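Local coordinates for serine protease pet (Escherichia coli, PDB 4OM9), which acts as a secreted serine protease, the passenger domain of an autotransporter enterotoxin that probably cleaves alpha-fodrin inside host cells, at residues F121-N126 / N189-E194; T446-T451 / E577-R582; F316-D319 / K323-V326; T155-I160 / A524-T529. All coordinates share one frame; numbering follows the deposited sequence.

Overall arrangement
Following the chain from its N terminus, interaction 1 closes first, bringing the loop before helix 127-134 back against strand 188-195 inside the chymotrypsin-like protease domain. Interaction 4 opens within that span, at the hairpin of residues 155-160, and closes only at residues 524-529, so it crosses interaction 1 and ties the protease domain to the long excursion that follows strand 514-520. Interaction 3, a short-range contact between neighbouring faces of the beta-helix, is nested inside the loop that interaction 4 closes. Interaction 2 crosses interaction 4, opening at residues 446-451 and closing at 577-582, and joins beta-helix parts on the two sides of the excursion; its nearest atoms lie about 11 Å from those of interaction 4.

Interaction 1 of 4, residues F121-N126 / N189-E194; sequences FNYNEN and NKVEYE
Tyr123 sits in a type I beta turn, Asn122 to Glu125, that faces the strand 189-194 across a gap of 9.4 Å between Tyr123 CA and Val191 CA, so the backbones stand well apart and the tyrosine ring has to bridge them. It does so with CG anti to the backbone N (chi1 -162°), which sends the ring off the turn and onto the strand. CE1 meets the CG2 methyl of Val191 at 3.7 Å, ring and valine pointing from opposing backbones and overlapping alongside. At the other ring carbon next to the phenol carbon, CE2 comes near Asn189 O; both partners approach obliquely. The hydroxyl comes alongside Asn189 CB, 3.7 Å from OH to CB. The Asn189 side chain lies across the tyrosine, its amide plane 87° from the ring. Within the turn, Asn122 OD1 accepts from Asn124 N at 3.1 Å, an Asx turn that adds to the backbone bond from Glu125 N to Asn122 O. The Tyr123 hydroxyl bonds to the carbonyl of Leu181 on strand 172-185, and Tyr123 O takes a bond from Arg182, while Pro244 also touches the side chain. Between the two segments the contact is therefore van der Waals in character: Val191 packs against the ring, Asn189 CB borders its phenol end, and the hydrogen bond to Leu181 fixes that end against the sheet of the chymotrypsin-like protease domain.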
loop_
_atom_site.group_PDB
_atom_site.type_symbol
_atom_site.label_atom_id
_atom_site.label_comp_id
_atom_site.label_asym_id
_atom_site.label_seq_id
_atom_site.Cartn_x
_atom_site.Cartn_y
_atom_site.Cartn_z
ATOM N N PHE A 121 -13.329 34.149 -3.875
ATOM C CA PHE A 121 -14.613 34.506 -3.282
ATOM C C PHE A 121 -14.968 35.980 -3.519
ATOM O O PHE A 121 -14.193 36.871 -3.209
ATOM C CB PHE A 121 -14.654 34.225 -1.781
ATOM C CG PHE A 121 -15.981 34.579 -1.158
ATOM C CD1 PHE A 121 -17.114 33.827 -1.447
ATOM C CD2 PHE A 121 -16.105 35.680 -0.332
ATOM C CE1 PHE A 121 -18.331 34.157 -0.913
ATOM C CE2 PHE A 121 -17.327 36.015 0.216
ATOM C CZ PHE A 121 -18.450 35.255 -0.078
ATOM N N ASN A 122 -16.157 36.223 -4.057
ATOM C CA ASN A 122 -16.597 37.583 -4.364
ATOM C C ASN A 122 -17.800 38.003 -3.538
ATOM O O ASN A 122 -18.944 37.775 -3.934
ATOM C CB ASN A 122 -16.931 37.709 -5.846
ATOM C CG ASN A 122 -17.091 39.140 -6.280
ATOM O OD1 ASN A 122 -17.217 40.040 -5.451
ATOM N ND2 ASN A 122 -17.087 39.364 -7.588
ATOM N N TYR A 123 -17.538 38.649 -2.407
ATOM C CA TYR A 123 -18.593 39.070 -1.490
ATOM C C TYR A 123 -19.603 40.032 -2.114
ATOM O O TYR A 123 -20.681 40.227 -1.570
ATOM C CB TYR A 123 -17.981 39.730 -0.251
ATOM C CG TYR A 123 -18.926 39.821 0.940
ATOM C CD1 TYR A 123 -19.680 38.718 1.340
ATOM C CD2 TYR A 123 -19.021 40.990 1.692
ATOM C CE1 TYR A 123 -20.527 38.781 2.446
ATOM C CE2 TYR A 123 -19.858 41.067 2.793
ATOM C CZ TYR A 123 -20.620 39.956 3.166
ATOM O OH TYR A 123 -21.439 40.029 4.262
ATOM N N ASN A 124 -19.249 40.632 -3.246
ATOM C CA ASN A 124 -20.074 41.663 -3.863
ATOM C C ASN A 124 -21.082 41.138 -4.869
ATOM O O ASN A 124 -21.775 41.919 -5.523
ATOM C CB ASN A 124 -19.188 42.696 -4.545
ATOM C CG ASN A 124 -18.252 43.361 -3.582
ATOM O OD1 ASN A 124 -18.578 43.540 -2.408
ATOM N ND2 ASN A 124 -17.066 43.714 -4.060
ATOM N N GLU A 125 -21.152 39.820 -5.002
ATOM C CA GLU A 125 -22.210 39.184 -5.775
ATOM C C GLU A 125 -23.449 39.238 -4.923
ATOM O O GLU A 125 -23.337 39.289 -3.700
ATOM C CB GLU A 125 -21.857 37.736 -6.126
ATOM C CG GLU A 125 -20.828 37.573 -7.231
ATOM C CD GLU A 125 -21.446 37.680 -8.610
ATOM O OE1 GLU A 125 -21.602 36.627 -9.268
ATOM O OE2 GLU A 125 -21.782 38.811 -9.033
ATOM N N ASN A 126 -24.627 39.236 -5.537
ATOM C CA ASN A 126 -25.852 39.253 -4.738
ATOM C C ASN A 126 -26.075 37.908 -4.037
ATOM O O ASN A 126 -25.482 36.888 -4.410
ATOM C CB ASN A 126 -27.081 39.642 -5.589
ATOM C CG ASN A 126 -27.351 38.677 -6.735
ATOM O OD1 ASN A 126 -27.241 37.460 -6.591
ATOM N ND2 ASN A 126 -27.721 39.224 -7.882
ATOM N N ASN A 189 -20.417 44.836 6.957
ATOM C CA ASN A 189 -21.098 43.561 6.788
ATOM C C ASN A 189 -20.176 42.340 6.920
ATOM O O ASN A 189 -19.076 42.319 6.357
ATOM C CB ASN A 189 -21.799 43.540 5.439
ATOM C CG ASN A 189 -23.127 44.264 5.477
ATOM O OD1 ASN A 189 -23.543 44.756 6.529
ATOM N ND2 ASN A 189 -23.802 44.333 4.335
ATOM N N LYS A 190 -20.636 41.330 7.662
ATOM C CA LYS A 190 -19.840 40.139 7.934
ATOM C C LYS A 190 -20.668 38.864 7.858
ATOM O O LYS A 190 -21.847 38.844 8.204
ATOM C CB LYS A 190 -19.181 40.232 9.318
ATOM C CG LYS A 190 -18.055 41.276 9.440
ATOM C CD LYS A 190 -17.380 41.160 10.805
ATOM C CE LYS A 190 -16.252 42.143 10.961
ATOM N NZ LYS A 190 -16.750 43.556 10.844
ATOM N N VAL A 191 -20.033 37.782 7.429
ATOM C CA VAL A 191 -20.716 36.509 7.318
ATOM C C VAL A 191 -20.823 35.876 8.691
ATOM O O VAL A 191 -19.883 35.888 9.478
ATOM C CB VAL A 191 -20.003 35.584 6.339
ATOM C CG1 VAL A 191 -20.569 34.161 6.403
ATOM C CG2 VAL A 191 -20.126 36.145 4.941
ATOM N N GLU A 192 -22.010 35.360 8.986
ATOM C CA GLU A 192 -22.300 34.799 10.292
ATOM C C GLU A 192 -22.558 33.318 10.137
ATOM O O GLU A 192 -23.259 32.898 9.215
ATOM C CB GLU A 192 -23.507 35.502 10.924
ATOM C CG GLU A 192 -23.957 34.929 12.271
ATOM C CD GLU A 192 -25.337 35.470 12.694
ATOM O OE1 GLU A 192 -26.348 34.808 12.387
ATOM O OE2 GLU A 192 -25.408 36.550 13.318
ATOM N N TYR A 193 -21.966 32.513 11.012
ATOM C CA TYR A 193 -22.244 31.090 10.939
ATOM C C TYR A 193 -22.531 30.490 12.303
ATOM O O TYR A 193 -22.259 31.090 13.351
ATOM C CB TYR A 193 -21.104 30.332 10.219
ATOM C CG TYR A 193 -19.823 29.939 10.976
ATOM C CD1 TYR A 193 -19.864 29.138 12.115
ATOM C CD2 TYR A 193 -18.567 30.268 10.463
ATOM C CE1 TYR A 193 -18.706 28.732 12.763
ATOM C CE2 TYR A 193 -17.384 29.861 11.105
ATOM C CZ TYR A 193 -17.471 29.091 12.258
ATOM O OH TYR A 193 -16.344 28.674 12.929
ATOM N N GLU A 194 -23.106 29.295 12.247
ATOM C CA GLU A 194 -23.408 28.489 13.409
ATOM C C GLU A 194 -22.841 27.088 13.157
ATOM O O GLU A 194 -22.917 26.573 12.036
ATOM C CB GLU A 194 -24.917 28.450 13.646
ATOM C CG GLU A 194 -25.389 27.589 14.807
ATOM C CD GLU A 194 -26.912 27.578 14.919
ATOM O OE1 GLU A 194 -27.543 26.706 14.286
ATOM O OE2 GLU A 194 -27.472 28.450 15.623
#

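Interaction 2 of 4, residues T446-T451 / E577-R582; sequences TDSGTT and ETRKFR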
loop_
_atom_site.group_PDB
_atom_site.type_symbol
_atom_site.label_atom_id
_atom_site.label_comp_id
_atom_site.label_asym_id
_atom_site.label_seq_id
_atom_site.Cartn_x
_atom_site.Cartn_y
_atom_site.Cartn_z
ATOM N N THR A 446 9.052 11.538 4.985
ATOM C CA THR A 446 8.040 11.390 6.041
ATOM C C THR A 446 6.831 10.616 5.577
ATOM O O THR A 446 6.179 9.994 6.380
ATOM C CB THR A 446 7.527 12.745 6.623
ATOM O OG1 THR A 446 6.817 13.500 5.622
ATOM C CG2 THR A 446 8.660 13.549 7.055
ATOM N N ASP A 447 6.528 10.657 4.290
ATOM C CA ASP A 447 5.315 10.015 3.814
ATOM C C ASP A 447 5.363 9.619 2.343
ATOM O O ASP A 447 6.283 9.950 1.623
ATOM C CB ASP A 447 4.087 10.928 4.062
ATOM C CG ASP A 447 4.164 12.261 3.294
ATOM O OD1 ASP A 447 4.558 12.250 2.109
ATOM O OD2 ASP A 447 3.793 13.315 3.865
ATOM N N SER A 448 4.310 8.954 1.903
ATOM C CA SER A 448 4.253 8.407 0.564
ATOM C C SER A 448 3.942 9.446 -0.483
ATOM O O SER A 448 3.611 9.096 -1.619
ATOM C CB SER A 448 3.206 7.300 0.507
ATOM O OG SER A 448 1.973 7.793 0.953
ATOM N N GLY A 449 4.004 10.719 -0.097
ATOM C CA GLY A 449 4.018 11.801 -1.063
ATOM C C GLY A 449 5.366 11.855 -1.785
ATOM O O GLY A 449 5.474 12.440 -2.863
ATOM N N THR A 450 6.383 11.239 -1.182
ATOM C CA THR A 450 7.724 11.174 -1.752
ATOM C C THR A 450 7.897 9.982 -2.702
ATOM O O THR A 450 7.512 8.847 -2.385
ATOM C CB THR A 450 8.800 11.068 -0.639
ATOM O OG1 THR A 450 8.769 12.245 0.171
ATOM C CG2 THR A 450 10.189 10.888 -1.226
ATOM N N THR A 451 8.482 10.246 -3.866
ATOM C CA THR A 451 8.836 9.185 -4.784
ATOM C C THR A 451 10.250 9.410 -5.324
ATOM O O THR A 451 10.655 10.542 -5.651
ATOM C CB THR A 451 7.851 9.093 -5.954
ATOM O OG1 THR A 451 6.511 9.053 -5.446
ATOM C CG2 THR A 451 8.128 7.831 -6.790
ATOM N N GLU A 577 -3.219 1.169 4.803
ATOM C CA GLU A 577 -3.078 1.356 3.375
ATOM C C GLU A 577 -2.342 0.183 2.729
ATOM O O GLU A 577 -1.238 -0.177 3.131
ATOM C CB GLU A 577 -2.354 2.673 3.088
ATOM C CG GLU A 577 -3.280 3.889 3.179
ATOM C CD GLU A 577 -2.687 5.019 3.982
ATOM O OE1 GLU A 577 -1.442 5.137 4.005
ATOM O OE2 GLU A 577 -3.458 5.783 4.599
ATOM N N THR A 578 -2.963 -0.397 1.715
ATOM C CA THR A 578 -2.362 -1.478 0.955
ATOM C C THR A 578 -1.377 -0.908 -0.051
ATOM O O THR A 578 -1.667 0.098 -0.708
ATOM C CB THR A 578 -3.436 -2.302 0.246
ATOM O OG1 THR A 578 -4.310 -2.830 1.241
ATOM C CG2 THR A 578 -2.816 -3.456 -0.553
ATOM N N ARG A 579 -0.214 -1.539 -0.160
ATOM C CA ARG A 579 0.860 -1.009 -0.977
ATOM C C ARG A 579 1.195 -1.997 -2.075
ATOM O O ARG A 579 1.079 -3.207 -1.859
ATOM C CB ARG A 579 2.099 -0.714 -0.119
ATOM C CG ARG A 579 1.852 0.314 0.967
ATOM C CD ARG A 579 1.440 1.652 0.344
ATOM N NE ARG A 579 1.676 2.766 1.257
ATOM C CZ ARG A 579 0.969 3.895 1.242
ATOM N NH1 ARG A 579 -0.003 4.043 0.353
ATOM N NH2 ARG A 579 1.230 4.868 2.107
ATOM N N LYS A 580 1.585 -1.489 -3.243
ATOM C CA LYS A 580 1.918 -2.347 -4.366
ATOM C C LYS A 580 3.436 -2.514 -4.502
ATOM O O LYS A 580 4.194 -1.554 -4.472
ATOM C CB LYS A 580 1.334 -1.805 -5.668
ATOM C CG LYS A 580 -0.174 -1.661 -5.681
ATOM C CD LYS A 580 -0.876 -2.971 -5.987
ATOM C CE LYS A 580 -2.376 -2.761 -6.211
ATOM N NZ LYS A 580 -2.639 -1.800 -7.327
ATOM N N PHE A 581 3.866 -3.750 -4.621
ATOM C CA PHE A 581 5.256 -4.052 -4.871
ATOM C C PHE A 581 5.273 -4.893 -6.145
ATOM O O PHE A 581 4.736 -6.038 -6.187
ATOM C CB PHE A 581 5.892 -4.774 -3.683
ATOM C CG PHE A 581 5.666 -4.089 -2.355
ATOM C CD1 PHE A 581 4.470 -4.256 -1.660
ATOM C CD2 PHE A 581 6.653 -3.283 -1.789
ATOM C CE1 PHE A 581 4.255 -3.621 -0.439
ATOM C CE2 PHE A 581 6.448 -2.650 -0.558
ATOM C CZ PHE A 581 5.243 -2.826 0.112
ATOM N N ARG A 582 5.827 -4.279 -7.187
ATOM C CA ARG A 582 5.950 -4.862 -8.508
ATOM C C ARG A 582 7.412 -4.842 -8.917
ATOM O O ARG A 582 8.105 -3.821 -8.741
ATOM C CB ARG A 582 5.111 -4.097 -9.530
ATOM C CG ARG A 582 3.589 -4.096 -9.274
ATOM C CD ARG A 582 3.029 -5.514 -9.378
ATOM N NE ARG A 582 1.580 -5.615 -9.158
ATOM C CZ ARG A 582 1.003 -5.768 -7.965
ATOM N NH1 ARG A 582 1.743 -5.817 -6.858
ATOM N NH2 ARG A 582 -0.321 -5.870 -7.876
#
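Ser448 lies against the end of the Arg579 guanidinium, meeting it obliquely with both CB and OG: CB is 3.5 Å and OG 3.2 Å from Arg579 NH2. The serine reaches it from a type I turn, Asp447 to Thr450, whose shape is reinforced by an Asx turn in which Asp447 OD1 accepts from Gly449 N at 2.7 Å. The arginine comes from the other direction, its chain bent at chi2 (-61°), so that the guanidinium stands off the strand toward Ser448 and leans back toward Glu577. There Glu577 CB lies 3.8 Å above one face, displaced toward the rim. Glu577 OE1 is 3.3 Å from Arg579 NH2 but far off the plane of the group, with no N-H aimed at it; this salt bridge rests on charge alone. NE makes a directed bond, giving its hydrogen to the carbonyl of Asp499, which helps set how the group is turned. Around the contact the parts are those of a right-handed beta-helix: the turn joins strand 444-445 to strand 451-453, with Asn476 holding Ser448 O and Thr451 OG1, while Arg579 rides on strand 576-583, flanked by strands 502-504, 514-520 and 599-608, and touches His519 of strand 514-520.

Interaction 3 of 4, residues F316-D319 / K323-V326; sequences FIFD and KYTV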
loop_
_atom_site.group_PDB
_atom_site.type_symbol
_atom_site.label_atom_id
_atom_site.label_comp_id
_atom_site.label_asym_id
_atom_site.label_seq_id
_atom_site.Cartn_x
_atom_site.Cartn_y
_atom_site.Cartn_z
ATOM N N PHE A 316 13.259 37.120 -6.735
ATOM C CA PHE A 316 13.132 36.977 -8.187
ATOM C C PHE A 316 11.853 36.283 -8.616
ATOM O O PHE A 316 11.548 35.176 -8.165
ATOM C CB PHE A 316 14.318 36.194 -8.770
ATOM C CG PHE A 316 15.615 36.953 -8.792
ATOM C CD1 PHE A 316 15.650 38.318 -8.558
ATOM C CD2 PHE A 316 16.811 36.290 -9.073
ATOM C CE1 PHE A 316 16.853 39.016 -8.592
ATOM C CE2 PHE A 316 18.027 36.974 -9.105
ATOM C CZ PHE A 316 18.048 38.338 -8.871
ATOM N N ILE A 317 11.120 36.916 -9.521
ATOM C CA ILE A 317 9.928 36.307 -10.070
ATOM C C ILE A 317 10.041 36.299 -11.576
ATOM O O ILE A 317 10.323 37.325 -12.181
ATOM C CB ILE A 317 8.651 37.050 -9.635
ATOM C CG1 ILE A 317 8.463 36.960 -8.116
ATOM C CG2 ILE A 317 7.421 36.522 -10.389
ATOM C CD1 ILE A 317 7.127 37.631 -7.599
ATOM N N PHE A 318 9.820 35.134 -12.178
ATOM C CA PHE A 318 9.982 34.956 -13.614
ATOM C C PHE A 318 8.658 34.611 -14.254
ATOM O O PHE A 318 7.860 33.900 -13.660
ATOM C CB PHE A 318 10.999 33.852 -13.911
ATOM C CG PHE A 318 12.391 34.190 -13.492
ATOM C CD1 PHE A 318 12.818 33.935 -12.202
ATOM C CD2 PHE A 318 13.273 34.776 -14.388
ATOM C CE1 PHE A 318 14.102 34.261 -11.825
ATOM C CE2 PHE A 318 14.543 35.099 -14.011
ATOM C CZ PHE A 318 14.961 34.842 -12.734
ATOM N N ASP A 319 8.437 35.099 -15.470
ATOM C CA ASP A 319 7.195 34.823 -16.186
ATOM C C ASP A 319 7.223 33.416 -16.771
ATOM O O ASP A 319 8.082 32.611 -16.414
ATOM C CB ASP A 319 6.958 35.867 -17.283
ATOM C CG ASP A 319 8.044 35.862 -18.335
ATOM O OD1 ASP A 319 9.110 35.272 -18.083
ATOM O OD2 ASP A 319 7.838 36.450 -19.414
ATOM N N LYS A 323 13.309 31.406 -21.311
ATOM C CA LYS A 323 14.639 30.999 -20.868
ATOM C C LYS A 323 15.431 32.180 -20.274
ATOM O O LYS A 323 15.515 33.239 -20.872
ATOM C CB LYS A 323 15.406 30.375 -22.041
ATOM C CG LYS A 323 16.815 29.915 -21.704
ATOM C CD LYS A 323 16.825 29.010 -20.470
ATOM C CE LYS A 323 17.932 27.969 -20.542
ATOM N NZ LYS A 323 19.294 28.543 -20.569
ATOM N N TYR A 324 15.997 31.978 -19.088
ATOM C CA TYR A 324 16.799 32.988 -18.397
ATOM C C TYR A 324 18.141 32.435 -17.938
ATOM O O TYR A 324 18.250 31.263 -17.584
ATOM C CB TYR A 324 16.064 33.525 -17.169
ATOM C CG TYR A 324 14.829 34.332 -17.467
ATOM C CD1 TYR A 324 13.586 33.714 -17.603
ATOM C CD2 TYR A 324 14.896 35.715 -17.585
ATOM C CE1 TYR A 324 12.447 34.456 -17.862
ATOM C CE2 TYR A 324 13.767 36.464 -17.841
ATOM C CZ TYR A 324 12.545 35.833 -17.982
ATOM O OH TYR A 324 11.426 36.579 -18.250
ATOM N N THR A 325 19.157 33.286 -17.922
ATOM C CA THR A 325 20.420 32.931 -17.296
ATOM C C THR A 325 20.758 33.992 -16.248
ATOM O O THR A 325 20.459 35.169 -16.428
ATOM C CB THR A 325 21.549 32.801 -18.331
ATOM O OG1 THR A 325 21.245 31.738 -19.245
ATOM C CG2 THR A 325 22.860 32.476 -17.650
ATOM N N VAL A 326 21.325 33.554 -15.130
ATOM C CA VAL A 326 21.799 34.444 -14.086
ATOM C C VAL A 326 23.289 34.208 -13.912
ATOM O O VAL A 326 23.717 33.127 -13.491
ATOM C CB VAL A 326 21.088 34.217 -12.752
ATOM C CG1 VAL A 326 21.638 35.154 -11.693
ATOM C CG2 VAL A 326 19.560 34.374 -12.904
#
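Phe318 and Tyr324 both hold CG anti to their carbonyl carbon (chi1 -66° and -67°), and from strands on two faces of the right-handed beta-helix their rings reach inward to overlap inside the coil. The result is a T-shaped pair: the edge of Phe318 is turned to the face of Tyr324, with centroids 4.7 Å apart and planes at 65°. Phe318 CD2 stands over the centre of the tyrosine ring, 3.3 Å above its plane, and CE2 of the same edge reaches CG and CD2. Phe297 of the preceding strand 294-298 meets Phe318 and also touches Tyr324, while Val349, Ile341 and Ile343 on the following strands touch Phe318, so the pair belongs to the aromatic and aliphatic interior of the helix. At the turn between the strands Asp319 approaches the tyrosine edge, its carboxylate plane 66° from the ring. Gly300 N bonds to the phenol oxygen, and Gly299 N to Asp319 OD2; the phenol and carboxylate are thereby tied to the neighbouring coil as well as to each other. The phenol in turn gives its hydrogen to the carboxylate, Tyr324 OH to Asp319 OD1 at 2.7 Å, arriving from above the carboxylate plane, 46° out of it.

Interaction 4 of 4, residues T155-I160 / A524-T529; sequences TTFSGI and AIFRTT
Phe157 and Phe526 meet through their rings, and this aromatic pair is the whole of the direct contact. Phe526 turns its edge to the face of Phe157 in an offset T-shaped arrangement, centroids 5.9 Å apart and planes at 71°. The closest atoms are Phe157 CZ and Phe526 CD1, at 4.3 Å, so the rings touch lightly and obliquely, burying little of each other, though both are buried in the protein. Hydrogen bonding shapes the backbone that carries each ring. On the first side a type I' turn from Phe157 to Ile160 closes a tight two-residue hairpin, with Phe157 N to Ile160 O at 3.0 Å and Ile160 N to Phe157 O at 2.8 Å; Ser158 and Gly159, the corner residues, take the positive phi values this turn requires. On the other side Phe526 N is held by the side-chain oxygen of Asn566, whose ND2 also reaches Arg527 O, so one amide brackets the Phe526-Arg527 backbone. Charge enters next door, where Arg527 pairs with Asp542. Helix 10-17 touches both rings through Ala10, with Leu14 on Phe526, and helix 543-550 touches both through Ile547, with Trp543 on Phe526; the pair thus joins the hairpin of the protease domain to these two helices and to the loop that leaves strand 514-520.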
loop_
_atom_site.group_PDB
_atom_site.type_symbol
_atom_site.label_atom_id
_atom_site.label_comp_id
_atom_site.label_asym_id
_atom_site.label_seq_id
_atom_site.Cartn_x
_atom_site.Cartn_y
_atom_site.Cartn_z
ATOM N N THR A 155 -7.910 25.317 23.875
ATOM C CA THR A 155 -8.508 24.071 23.441
ATOM C C THR A 155 -9.149 23.302 24.581
ATOM O O THR A 155 -8.575 23.145 25.655
ATOM C CB THR A 155 -7.449 23.203 22.723
ATOM O OG1 THR A 155 -7.104 23.826 21.486
ATOM C CG2 THR A 155 -7.984 21.797 22.441
ATOM N N THR A 156 -10.358 22.825 24.324
ATOM C CA THR A 156 -11.152 22.133 25.330
ATOM C C THR A 156 -11.913 20.995 24.687
ATOM O O THR A 156 -12.419 21.142 23.570
ATOM C CB THR A 156 -12.163 23.080 26.020
ATOM O OG1 THR A 156 -11.487 24.245 26.499
ATOM C CG2 THR A 156 -12.832 22.390 27.200
ATOM N N PHE A 157 -11.991 19.876 25.405
ATOM C CA PHE A 157 -12.742 18.693 24.977
ATOM C C PHE A 157 -13.800 18.366 26.029
ATOM O O PHE A 157 -13.464 17.818 27.070
ATOM C CB PHE A 157 -11.818 17.467 24.789
ATOM C CG PHE A 157 -10.726 17.663 23.776
ATOM C CD1 PHE A 157 -10.958 17.436 22.428
ATOM C CD2 PHE A 157 -9.451 18.060 24.172
ATOM C CE1 PHE A 157 -9.931 17.608 21.486
ATOM C CE2 PHE A 157 -8.423 18.237 23.239
ATOM C CZ PHE A 157 -8.664 18.016 21.898
ATOM N N SER A 158 -15.062 18.701 25.749
ATOM C CA SER A 158 -16.175 18.535 26.699
ATOM C C SER A 158 -15.764 18.760 28.142
ATOM O O SER A 158 -15.812 17.836 28.959
ATOM C CB SER A 158 -16.798 17.138 26.582
ATOM O OG SER A 158 -17.565 17.019 25.400
ATOM N N GLY A 159 -15.309 19.964 28.446
ATOM C CA GLY A 159 -14.996 20.292 29.821
ATOM C C GLY A 159 -13.657 19.784 30.309
ATOM O O GLY A 159 -13.325 19.939 31.478
ATOM N N ILE A 160 -12.888 19.159 29.426
ATOM C CA ILE A 160 -11.483 18.899 29.729
ATOM C C ILE A 160 -10.675 20.080 29.198
ATOM O O ILE A 160 -10.637 20.327 27.991
ATOM C CB ILE A 160 -10.974 17.593 29.117
ATOM C CG1 ILE A 160 -11.653 16.385 29.771
ATOM C CG2 ILE A 160 -9.467 17.496 29.272
ATOM C CD1 ILE A 160 -11.156 15.052 29.231
ATOM N N ALA A 524 -3.788 12.155 13.806
ATOM C CA ALA A 524 -3.351 13.251 14.640
ATOM C C ALA A 524 -3.175 12.737 16.058
ATOM O O ALA A 524 -3.803 11.748 16.462
ATOM C CB ALA A 524 -4.374 14.394 14.607
ATOM N N ILE A 525 -2.324 13.412 16.816
ATOM C CA ILE A 525 -2.238 13.162 18.240
ATOM C C ILE A 525 -2.522 14.469 18.962
ATOM O O ILE A 525 -2.708 15.499 18.327
ATOM C CB ILE A 525 -0.866 12.616 18.639
ATOM C CG1 ILE A 525 0.208 13.697 18.467
ATOM C CG2 ILE A 525 -0.526 11.353 17.820
ATOM C CD1 ILE A 525 1.613 13.170 18.693
ATOM N N PHE A 526 -2.558 14.420 20.283
ATOM C CA PHE A 526 -2.867 15.594 21.076
ATOM C C PHE A 526 -1.605 16.368 21.431
ATOM O O PHE A 526 -1.655 17.591 21.599
ATOM C CB PHE A 526 -3.603 15.191 22.345
ATOM C CG PHE A 526 -4.769 14.270 22.104
ATOM C CD1 PHE A 526 -5.886 14.711 21.404
ATOM C CD2 PHE A 526 -4.760 12.976 22.602
ATOM C CE1 PHE A 526 -6.958 13.881 21.183
ATOM C CE2 PHE A 526 -5.823 12.145 22.389
ATOM C CZ PHE A 526 -6.926 12.598 21.675
ATOM N N ARG A 527 -0.477 15.653 21.536
ATOM C CA ARG A 527 0.784 16.239 22.002
ATOM C C ARG A 527 1.961 15.304 21.692
ATOM O O ARG A 527 1.905 14.116 22.014
ATOM C CB ARG A 527 0.700 16.526 23.510
ATOM C CG ARG A 527 1.903 17.258 24.099
ATOM C CD ARG A 527 1.774 17.427 25.617
ATOM N NE ARG A 527 1.817 16.154 26.339
ATOM C CZ ARG A 527 1.296 15.950 27.550
ATOM N NH1 ARG A 527 0.676 16.934 28.191
ATOM N NH2 ARG A 527 1.390 14.758 28.122
ATOM N N THR A 528 3.024 15.814 21.070
ATOM C CA THR A 528 4.089 14.894 20.661
ATOM C C THR A 528 5.196 14.815 21.710
ATOM O O THR A 528 5.817 13.775 21.840
ATOM C CB THR A 528 4.687 15.232 19.242
ATOM O OG1 THR A 528 6.124 15.226 19.277
ATOM C CG2 THR A 528 4.215 16.528 18.715
ATOM N N THR A 529 5.411 15.873 22.491
ATOM C CA THR A 529 6.285 15.758 23.668
ATOM C C THR A 529 5.577 15.029 24.812
ATOM O O THR A 529 4.382 15.230 25.058
ATOM C CB THR A 529 6.775 17.128 24.185
ATOM O OG1 THR A 529 5.653 17.971 24.479
ATOM C CG2 THR A 529 7.665 17.801 23.151
#